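Local structure of CcbJ (4HGZ) at residues R51-F56 with G74-P79; P65-G70 with S131-A136; E127-V132 with R157-P162. The protein probably transfers a methyl group from S-adenosyl-L-methionine to a nitrogen atom of its substrate. One frame throughout, in Å; residues are numbered along the deposited sequence.

Interaction 1. Residues R51-F56 with G74-P79; sequences REAALF and GRVAFP
Pro-79 fits between Arg-51 and Ala-54 of helix 50-61 and has more surface buried by the contact than any other residue here. Its CB lies 3.6 Å from Ala-54 CB, and the same carbon faces the arginine, whose side chain runs across the pyrrolidine at about a right angle. Arg-51 starts out pointing away from its partner. With CG beside the backbone N (chi1 -75°) and a bend at chi2 (-60°), the chain folds back, so that the guanidinium ends over Pro-79: CG of the proline lies 3.8 Å from the guanidinium plane, toward the rim of that face. The contact is made by NH1, 3.4 Å from Pro-79 CB. This is packing against carbon, and the charge is answered elsewhere, since the same NH1 forms a salt bridge with Asp-82 OD2 farther along helix 77-82.

One step deeper, Val-76 meets the other small residue of the helix. Its CG1, placed anti to the backbone N (chi1 -170°), comes within 3.7 Å of Ala-53 CB and also lies 4.0 Å from the backbone N of Ala-54. The two alanines thus form a smooth helix surface on which a valine branch and a proline ring settle.

The 74-79 segment belongs to the turn and helix that follow strand 66-69, where Gly-74 and Ala-77 are consistent with a GxGxxA pattern of the Rossmann type. Arg-75, a residue that binds S-adenosyl-L-homocysteine, sits beside this packing and pairs with Asp-49, just before helix 50-61.

No hydrogen bond joins the two segments. Their cohesion is therefore apolar in the interior, while toward solvent the aliphatic and guanidinium parts of Arg-51 close over the proline, with the salt bridge to Asp-82 probably helping to hold the guanidinium there.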
loop_
_atom_site.group_PDB
_atom_site.type_symbol
_atom_site.label_atom_id
_atom_site.label_comp_id
_atom_site.label_asym_id
_atom_site.label_seq_id
_atom_site.Cartn_x
_atom_site.Cartn_y
_atom_site.Cartn_z
ATOM N N ARG C 51 3.947 -27.108 23.133
ATOM C CA ARG C 51 4.560 -27.090 24.455
ATOM C C ARG C 51 4.097 -25.914 25.301
ATOM O O ARG C 51 3.740 -26.078 26.463
ATOM C CB ARG C 51 6.077 -27.041 24.332
ATOM C CG ARG C 51 6.701 -28.344 23.933
ATOM C CD ARG C 51 6.380 -29.388 24.959
ATOM N NE ARG C 51 6.864 -30.693 24.524
ATOM C CZ ARG C 51 6.474 -31.854 25.042
ATOM N NH1 ARG C 51 5.583 -31.890 26.030
ATOM N NH2 ARG C 51 6.982 -32.980 24.567
ATOM N N GLU C 52 4.121 -24.716 24.730
ATOM C CA GLU C 52 3.824 -23.525 25.524
ATOM C C GLU C 52 2.359 -23.477 25.929
ATOM O O GLU C 52 2.034 -23.108 27.060
ATOM C CB GLU C 52 4.245 -22.245 24.796
ATOM C CG GLU C 52 5.769 -22.085 24.655
ATOM C CD GLU C 52 6.383 -23.167 23.786
ATOM O OE1 GLU C 52 5.621 -23.832 23.043
ATOM O OE2 GLU C 52 7.618 -23.357 23.846
ATOM N N ALA C 53 1.478 -23.859 25.006
ATOM C CA ALA C 53 0.064 -23.956 25.321
ATOM C C ALA C 53 -0.118 -24.892 26.502
ATOM O O ALA C 53 -0.873 -24.594 27.435
ATOM C CB ALA C 53 -0.719 -24.464 24.127
ATOM N N ALA C 54 0.574 -26.027 26.460
ATOM C CA ALA C 54 0.413 -27.028 27.508
ATOM C C ALA C 54 0.779 -26.421 28.862
ATOM O O ALA C 54 -0.012 -26.437 29.811
ATOM C CB ALA C 54 1.259 -28.271 27.211
ATOM N N LEU C 55 1.983 -25.871 28.945
ATOM C CA LEU C 55 2.439 -25.275 30.184
ATOM C C LEU C 55 1.389 -24.265 30.644
ATOM O O LEU C 55 0.924 -24.303 31.789
ATOM C CB LEU C 55 3.814 -24.627 29.985
ATOM C CG LEU C 55 5.004 -25.595 29.791
ATOM C CD1 LEU C 55 6.204 -24.949 29.061
ATOM C CD2 LEU C 55 5.458 -26.197 31.124
ATOM N N PHE C 56 0.985 -23.388 29.732
ATOM C CA PHE C 56 -0.016 -22.379 30.045
ATOM C C PHE C 56 -1.260 -22.987 30.673
ATOM O O PHE C 56 -1.658 -22.595 31.765
ATOM C CB PHE C 56 -0.402 -21.587 28.801
ATOM C CG PHE C 56 -1.243 -20.383 29.097
ATOM C CD1 PHE C 56 -0.657 -19.154 29.314
ATOM C CD2 PHE C 56 -2.618 -20.483 29.156
ATOM C CE1 PHE C 56 -1.431 -18.049 29.592
ATOM C CE2 PHE C 56 -3.400 -19.378 29.435
ATOM C CZ PHE C 56 -2.806 -18.163 29.658
ATOM N N GLY C 74 -3.770 -34.081 18.718
ATOM C CA GLY C 74 -3.165 -34.024 20.049
ATOM C C GLY C 74 -1.980 -33.089 20.188
ATOM O O GLY C 74 -1.145 -33.255 21.087
ATOM N N ARG C 75 -1.911 -32.095 19.310
ATOM C CA ARG C 75 -0.790 -31.161 19.302
ATOM C C ARG C 75 -0.542 -30.554 20.680
ATOM O O ARG C 75 0.603 -30.421 21.113
ATOM C CB ARG C 75 -1.022 -30.057 18.279
ATOM C CG ARG C 75 0.104 -29.082 18.194
ATOM C CD ARG C 75 -0.180 -27.985 17.183
ATOM N NE ARG C 75 -1.321 -27.148 17.553
ATOM C CZ ARG C 75 -1.238 -26.058 18.312
ATOM N NH1 ARG C 75 -0.065 -25.674 18.803
ATOM N NH2 ARG C 75 -2.331 -25.349 18.579
ATOM N N VAL C 76 -1.619 -30.190 21.365
ATOM C CA VAL C 76 -1.530 -29.661 22.718
ATOM C C VAL C 76 -1.775 -30.741 23.778
ATOM O O VAL C 76 -1.219 -30.683 24.873
ATOM C CB VAL C 76 -2.545 -28.519 22.922
ATOM C CG1 VAL C 76 -2.298 -27.808 24.244
ATOM C CG2 VAL C 76 -2.482 -27.532 21.752
ATOM N N ALA C 77 -2.597 -31.730 23.446
ATOM C CA ALA C 77 -3.012 -32.756 24.408
ATOM C C ALA C 77 -1.856 -33.628 24.901
ATOM O O ALA C 77 -1.748 -33.913 26.091
ATOM C CB ALA C 77 -4.139 -33.625 23.830
ATOM N N PHE C 78 -0.980 -34.042 23.998
ATOM C CA PHE C 78 0.128 -34.891 24.419
ATOM C C PHE C 78 1.172 -34.161 25.272
ATOM O O PHE C 78 1.626 -34.687 26.292
ATOM C CB PHE C 78 0.758 -35.600 23.220
ATOM C CG PHE C 78 -0.140 -36.627 22.612
ATOM C CD1 PHE C 78 -0.515 -37.745 23.340
ATOM C CD2 PHE C 78 -0.636 -36.467 21.335
ATOM C CE1 PHE C 78 -1.354 -38.688 22.795
ATOM C CE2 PHE C 78 -1.477 -37.408 20.790
ATOM C CZ PHE C 78 -1.831 -38.520 21.517
ATOM N N PRO C 79 1.575 -32.955 24.852
ATOM C CA PRO C 79 2.385 -32.174 25.773
ATOM C C PRO C 79 1.671 -31.985 27.108
ATOM O O PRO C 79 2.316 -31.971 28.147
ATOM C CB PRO C 79 2.550 -30.847 25.040
ATOM C CG PRO C 79 2.602 -31.262 23.609
ATOM C CD PRO C 79 1.612 -32.403 23.487
#

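Interaction 2. Residues P65-G70 with S131-A136; sequences PVLELG and SVVFAA
The ring of Phe-134, the residue with most surface buried by this contact, packs on the stem of Glu-68 across neighbouring parallel strands. The phenyl ring stands up between the backbone N and carbonyl carbon of its own residue (chi1 71°), which leans it toward the neighbouring strand. Glu-68 CB lies over one ring face, 3.3 Å from CZ; the extended chain passes the CZ-CE1 rim and carries the carboxylate beyond it, its plane 25° from that of the ring. Val-66 CG2 meets the ring edge, near its plane, 4.1 Å from CE2. On the same face Val-66 CG1 packs alongside Val-132 CB, and helix 50-61, through Val-57 and Leu-60, and Leu-80 of helix 77-82 cover this row.

The reverse face is a plainer fit. Val-133 CG1 is a knob flanked by Leu-67 CD2 and Leu-69 CG, each 4.1 Å away; Phe-120, an S-adenosyl-L-homocysteine-binding residue, lies against both leucines.

Between the faces the backbones are joined by four hydrogen bonds: Ser-131 N to Pro-65 O, Leu-67 N to Val-132 O, Phe-134 N to Leu-67 O and Leu-69 N to Phe-134 O, the last 2.8 Å long. Where the strands end, a water takes the N-H of Ala-136 at 2.7 Å and lies 2.9 Å from both Glu-68 OE2 and Leu-69 O.

These are central strands of the Rossmann-type methyltransferase sheet. Backbone bonds set their register, while the methylenes of Glu-68 touch the ring and its carboxylate lies past the rim, where the water may help to offset its burial.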
loop_
_atom_site.group_PDB
_atom_site.type_symbol
_atom_site.label_atom_id
_atom_site.label_comp_id
_atom_site.label_asym_id
_atom_site.label_seq_id
_atom_site.Cartn_x
_atom_site.Cartn_y
_atom_site.Cartn_z
ATOM N N PRO C 65 -8.864 -32.315 35.725
ATOM C CA PRO C 65 -8.936 -32.583 34.277
ATOM C C PRO C 65 -9.364 -31.390 33.422
ATOM O O PRO C 65 -10.195 -30.580 33.840
ATOM C CB PRO C 65 -9.989 -33.693 34.176
ATOM C CG PRO C 65 -10.878 -33.496 35.382
ATOM C CD PRO C 65 -10.127 -32.656 36.406
ATOM N N VAL C 66 -8.807 -31.300 32.221
ATOM C CA VAL C 66 -9.136 -30.208 31.323
ATOM C C VAL C 66 -9.761 -30.728 30.040
ATOM O O VAL C 66 -9.547 -31.875 29.650
ATOM C CB VAL C 66 -7.893 -29.366 30.966
ATOM C CG1 VAL C 66 -7.209 -28.869 32.231
ATOM C CG2 VAL C 66 -6.925 -30.185 30.131
ATOM N N LEU C 67 -10.526 -29.866 29.380
ATOM C CA LEU C 67 -11.204 -30.228 28.150
ATOM C C LEU C 67 -10.665 -29.379 27.010
ATOM O O LEU C 67 -10.722 -28.154 27.078
ATOM C CB LEU C 67 -12.701 -29.982 28.304
ATOM C CG LEU C 67 -13.595 -30.375 27.131
ATOM C CD1 LEU C 67 -13.865 -31.866 27.169
ATOM C CD2 LEU C 67 -14.904 -29.596 27.173
ATOM N N GLU C 68 -10.124 -30.018 25.975
ATOM C CA GLU C 68 -9.720 -29.289 24.785
ATOM C C GLU C 68 -10.779 -29.394 23.687
ATOM O O GLU C 68 -11.081 -30.481 23.204
ATOM C CB GLU C 68 -8.355 -29.738 24.238
ATOM C CG GLU C 68 -7.962 -28.886 23.016
ATOM C CD GLU C 68 -6.613 -29.223 22.388
ATOM O OE1 GLU C 68 -5.970 -30.211 22.807
ATOM O OE2 GLU C 68 -6.203 -28.486 21.453
ATOM N N LEU C 69 -11.348 -28.257 23.303
ATOM C CA LEU C 69 -12.224 -28.208 22.155
ATOM C C LEU C 69 -11.355 -28.162 20.905
ATOM O O LEU C 69 -10.488 -27.305 20.790
ATOM C CB LEU C 69 -13.086 -26.959 22.214
ATOM C CG LEU C 69 -13.921 -26.793 23.475
ATOM C CD1 LEU C 69 -14.862 -25.614 23.324
ATOM C CD2 LEU C 69 -14.707 -28.054 23.729
ATOM N N GLY C 70 -11.572 -29.088 19.977
ATOM C CA GLY C 70 -10.815 -29.117 18.727
ATOM C C GLY C 70 -9.425 -29.660 18.930
ATOM O O GLY C 70 -8.439 -29.015 18.595
ATOM N N SER C 131 -11.420 -28.044 35.036
ATOM C CA SER C 131 -10.691 -26.957 35.677
ATOM C C SER C 131 -10.384 -25.916 34.628
ATOM O O SER C 131 -10.282 -24.729 34.920
ATOM C CB SER C 131 -9.388 -27.480 36.277
ATOM O OG SER C 131 -8.533 -27.966 35.256
ATOM N N VAL C 132 -10.253 -26.377 33.392
ATOM C CA VAL C 132 -9.955 -25.503 32.276
ATOM C C VAL C 132 -10.611 -26.049 31.017
ATOM O O VAL C 132 -10.493 -27.237 30.708
ATOM C CB VAL C 132 -8.449 -25.440 32.025
ATOM C CG1 VAL C 132 -8.132 -24.448 30.914
ATOM C CG2 VAL C 132 -7.723 -25.085 33.296
ATOM N N VAL C 133 -11.312 -25.187 30.290
ATOM C CA VAL C 133 -11.794 -25.559 28.966
ATOM C C VAL C 133 -11.063 -24.653 28.005
ATOM O O VAL C 133 -11.017 -23.436 28.220
ATOM C CB VAL C 133 -13.301 -25.331 28.817
ATOM C CG1 VAL C 133 -13.734 -25.689 27.432
ATOM C CG2 VAL C 133 -14.080 -26.145 29.857
ATOM N N PHE C 134 -10.459 -25.216 26.965
ATOM C CA PHE C 134 -9.723 -24.356 26.049
ATOM C C PHE C 134 -9.893 -24.697 24.595
ATOM O O PHE C 134 -10.256 -25.820 24.226
ATOM C CB PHE C 134 -8.233 -24.272 26.398
ATOM C CG PHE C 134 -7.461 -25.528 26.122
ATOM C CD1 PHE C 134 -6.699 -25.650 24.967
ATOM C CD2 PHE C 134 -7.462 -26.575 27.035
ATOM C CE1 PHE C 134 -5.968 -26.809 24.712
ATOM C CE2 PHE C 134 -6.727 -27.737 26.792
ATOM C CZ PHE C 134 -5.985 -27.854 25.629
ATOM N N ALA C 135 -9.586 -23.699 23.776
ATOM C CA ALA C 135 -9.742 -23.789 22.352
ATOM C C ALA C 135 -8.581 -23.055 21.690
ATOM O O ALA C 135 -8.561 -21.838 21.630
ATOM C CB ALA C 135 -11.064 -23.179 21.955
ATOM N N ALA C 136 -7.618 -23.814 21.193
ATOM C CA ALA C 136 -6.410 -23.261 20.603
ATOM C C ALA C 136 -6.557 -22.936 19.117
ATOM O O ALA C 136 -7.541 -23.293 18.480
ATOM C CB ALA C 136 -5.257 -24.216 20.817
HETATM O O HOH W 1 -7.809 -26.368 20.205
#

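Interaction 3. Residues E127-V132 with R157-P162; sequences EQRYSV and RELLEP
Arg-129 and Glu-161 leave the same side of the backbone junction at Tyr-130 and diverge, the arginine toward the end of helix 146-159 and the glutamate along Ser-131. Arg-129 is bent at chi2 (-66°), which brings CD to 3.1 Å from Leu-159 O and sets Glu-158 O over one face of the guanidinium, 3.2 Å from its plane. No N-H of NE is well aimed at that carbonyl; NH1 instead bonds Gln-128 O. Leu-159 O is taken by Tyr-130 N (2.8 Å) and lies near the plane of the tyrosine ring, at its edge. Leu-159 turns CB to Tyr-130 CD2 (4.4 Å) and CD2 to Gln-128 O (3.8 Å), with Phe-120 against it. Tyr-130 O accepts from Glu-161 N at 2.9 Å, completing a short parallel bridge.

Glu-161 is extended beyond CG, bringing OE2 to 3.5 Å from Ser-131 CB, while OE1 forms a salt bridge with Arg-64. The tyrosine hydroxyl is hydrogen-bonded to His-88 ND1.

This is the helix end of the beta-alpha-beta crossover from strand 130-135 to strand 164-171. One backbone bond reaches that end at Leu-159, the other strand 160-161, and the guanidinium above the Glu-158 carbonyl probably adds favourable electrostatics with the helix C-terminus.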
loop_
_atom_site.group_PDB
_atom_site.type_symbol
_atom_site.label_atom_id
_atom_site.label_comp_id
_atom_site.label_asym_id
_atom_site.label_seq_id
_atom_site.Cartn_x
_atom_site.Cartn_y
_atom_site.Cartn_z
ATOM N N GLU C 127 -22.002 -35.295 34.285
ATOM C CA GLU C 127 -21.772 -34.556 35.521
ATOM C C GLU C 127 -20.330 -34.082 35.624
ATOM O O GLU C 127 -19.947 -33.433 36.597
ATOM C CB GLU C 127 -22.095 -35.444 36.722
ATOM C CG GLU C 127 -23.494 -36.021 36.703
ATOM C CD GLU C 127 -24.557 -35.011 37.094
ATOM O OE1 GLU C 127 -24.518 -33.861 36.603
ATOM O OE2 GLU C 127 -25.442 -35.379 37.895
ATOM N N GLN C 128 -19.529 -34.426 34.623
ATOM C CA GLN C 128 -18.127 -34.053 34.614
ATOM C C GLN C 128 -17.965 -32.545 34.573
ATOM O O GLN C 128 -18.597 -31.860 33.760
ATOM C CB GLN C 128 -17.416 -34.643 33.401
ATOM C CG GLN C 128 -15.910 -34.430 33.439
ATOM C CD GLN C 128 -15.258 -35.172 34.605
ATOM O OE1 GLN C 128 -15.244 -36.409 34.637
ATOM N NE2 GLN C 128 -14.721 -34.422 35.568
ATOM N N ARG C 129 -17.111 -32.029 35.447
ATOM C CA ARG C 129 -16.712 -30.632 35.379
ATOM C C ARG C 129 -15.217 -30.566 35.165
ATOM O O ARG C 129 -14.503 -31.534 35.432
ATOM C CB ARG C 129 -17.116 -29.890 36.641
ATOM C CG ARG C 129 -18.617 -29.824 36.821
ATOM C CD ARG C 129 -19.257 -28.978 35.742
ATOM N NE ARG C 129 -20.697 -28.908 35.940
ATOM C CZ ARG C 129 -21.557 -29.758 35.392
ATOM N NH1 ARG C 129 -21.119 -30.736 34.604
ATOM N NH2 ARG C 129 -22.852 -29.629 35.632
ATOM N N TYR C 130 -14.750 -29.433 34.659
ATOM C CA TYR C 130 -13.349 -29.291 34.307
ATOM C C TYR C 130 -12.745 -28.057 34.954
ATOM O O TYR C 130 -13.462 -27.137 35.362
ATOM C CB TYR C 130 -13.203 -29.196 32.793
ATOM C CG TYR C 130 -13.610 -30.446 32.063
ATOM C CD1 TYR C 130 -12.662 -31.391 31.693
ATOM C CD2 TYR C 130 -14.941 -30.688 31.744
ATOM C CE1 TYR C 130 -13.024 -32.548 31.022
ATOM C CE2 TYR C 130 -15.315 -31.845 31.070
ATOM C CZ TYR C 130 -14.350 -32.771 30.716
ATOM O OH TYR C 130 -14.699 -33.925 30.057
ATOM N N SER C 131 -11.420 -28.044 35.036
ATOM C CA SER C 131 -10.691 -26.957 35.677
ATOM C C SER C 131 -10.384 -25.916 34.628
ATOM O O SER C 131 -10.282 -24.729 34.920
ATOM C CB SER C 131 -9.388 -27.480 36.277
ATOM O OG SER C 131 -8.533 -27.966 35.256
ATOM N N VAL C 132 -10.253 -26.377 33.392
ATOM C CA VAL C 132 -9.955 -25.503 32.276
ATOM C C VAL C 132 -10.611 -26.049 31.017
ATOM O O VAL C 132 -10.493 -27.237 30.708
ATOM C CB VAL C 132 -8.449 -25.440 32.025
ATOM C CG1 VAL C 132 -8.132 -24.448 30.914
ATOM C CG2 VAL C 132 -7.723 -25.085 33.296
ATOM N N ARG C 157 -18.715 -22.513 29.870
ATOM C CA ARG C 157 -18.882 -21.939 31.203
ATOM C C ARG C 157 -19.508 -22.956 32.155
ATOM O O ARG C 157 -19.037 -23.150 33.279
ATOM C CB ARG C 157 -19.760 -20.686 31.150
ATOM C CG ARG C 157 -20.033 -20.063 32.514
ATOM C CD ARG C 157 -21.256 -19.169 32.471
ATOM N NE ARG C 157 -22.433 -19.819 33.042
ATOM C CZ ARG C 157 -23.674 -19.648 32.593
ATOM N NH1 ARG C 157 -23.905 -18.863 31.545
ATOM N NH2 ARG C 157 -24.685 -20.278 33.177
ATOM N N GLU C 158 -20.566 -23.610 31.681
ATOM C CA GLU C 158 -21.358 -24.508 32.507
ATOM C C GLU C 158 -20.626 -25.800 32.860
ATOM O O GLU C 158 -21.040 -26.529 33.756
ATOM C CB GLU C 158 -22.684 -24.811 31.816
ATOM C CG GLU C 158 -23.597 -23.595 31.670
ATOM C CD GLU C 158 -24.790 -23.848 30.746
ATOM O OE1 GLU C 158 -24.771 -24.844 29.988
ATOM O OE2 GLU C 158 -25.748 -23.044 30.775
ATOM N N LEU C 159 -19.529 -26.072 32.165
ATOM C CA LEU C 159 -18.718 -27.257 32.434
ATOM C C LEU C 159 -17.587 -27.007 33.439
ATOM O O LEU C 159 -16.978 -27.960 33.948
ATOM C CB LEU C 159 -18.129 -27.792 31.131
ATOM C CG LEU C 159 -19.117 -28.446 30.173
ATOM C CD1 LEU C 159 -18.449 -28.678 28.836
ATOM C CD2 LEU C 159 -19.612 -29.756 30.755
ATOM N N LEU C 160 -17.305 -25.732 33.717
ATOM C CA LEU C 160 -16.247 -25.371 34.666
ATOM C C LEU C 160 -16.635 -25.648 36.113
ATOM O O LEU C 160 -17.786 -25.449 36.513
ATOM C CB LEU C 160 -15.895 -23.894 34.547
ATOM C CG LEU C 160 -15.534 -23.390 33.157
ATOM C CD1 LEU C 160 -15.370 -21.872 33.169
ATOM C CD2 LEU C 160 -14.265 -24.072 32.692
ATOM N N GLU C 161 -15.665 -26.100 36.901
ATOM C CA GLU C 161 -15.838 -26.142 38.338
ATOM C C GLU C 161 -15.701 -24.717 38.834
ATOM O O GLU C 161 -15.149 -23.864 38.133
ATOM C CB GLU C 161 -14.771 -27.017 38.983
ATOM C CG GLU C 161 -13.362 -26.639 38.583
ATOM C CD GLU C 161 -12.306 -27.341 39.421
ATOM O OE1 GLU C 161 -12.666 -28.236 40.212
ATOM O OE2 GLU C 161 -11.113 -26.990 39.291
ATOM N N PRO C 162 -16.212 -24.441 40.040
ATOM C CA PRO C 162 -16.048 -23.118 40.644
ATOM C C PRO C 162 -14.589 -22.676 40.578
ATOM O O PRO C 162 -13.713 -23.406 41.027
ATOM C CB PRO C 162 -16.465 -23.342 42.103
ATOM C CG PRO C 162 -16.530 -24.847 42.278
ATOM C CD PRO C 162 -16.889 -25.383 40.943
#

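How the interactions relate
From the N terminus, helix 50-61 leads into strand 66-69 and on to helix 77-82, and interaction 1 closes this first loop by bringing the two helices together. Interaction 2 opens inside that loop, at 65-70, and closes beyond it at 131-136, so the two cross; they also touch, Val-76 CG1 meeting the ring of Phe-134 at CE1. Interaction 3 begins just before and on strand 130-135, sharing Ser-131 and Val-132 with interaction 2, and closes the loop through helix 146-159. It lies in series with interaction 1, their centres about 20 Å apart. Together they tie two helices, two central strands and the crossover toward strand 164-171 together around the central sheet.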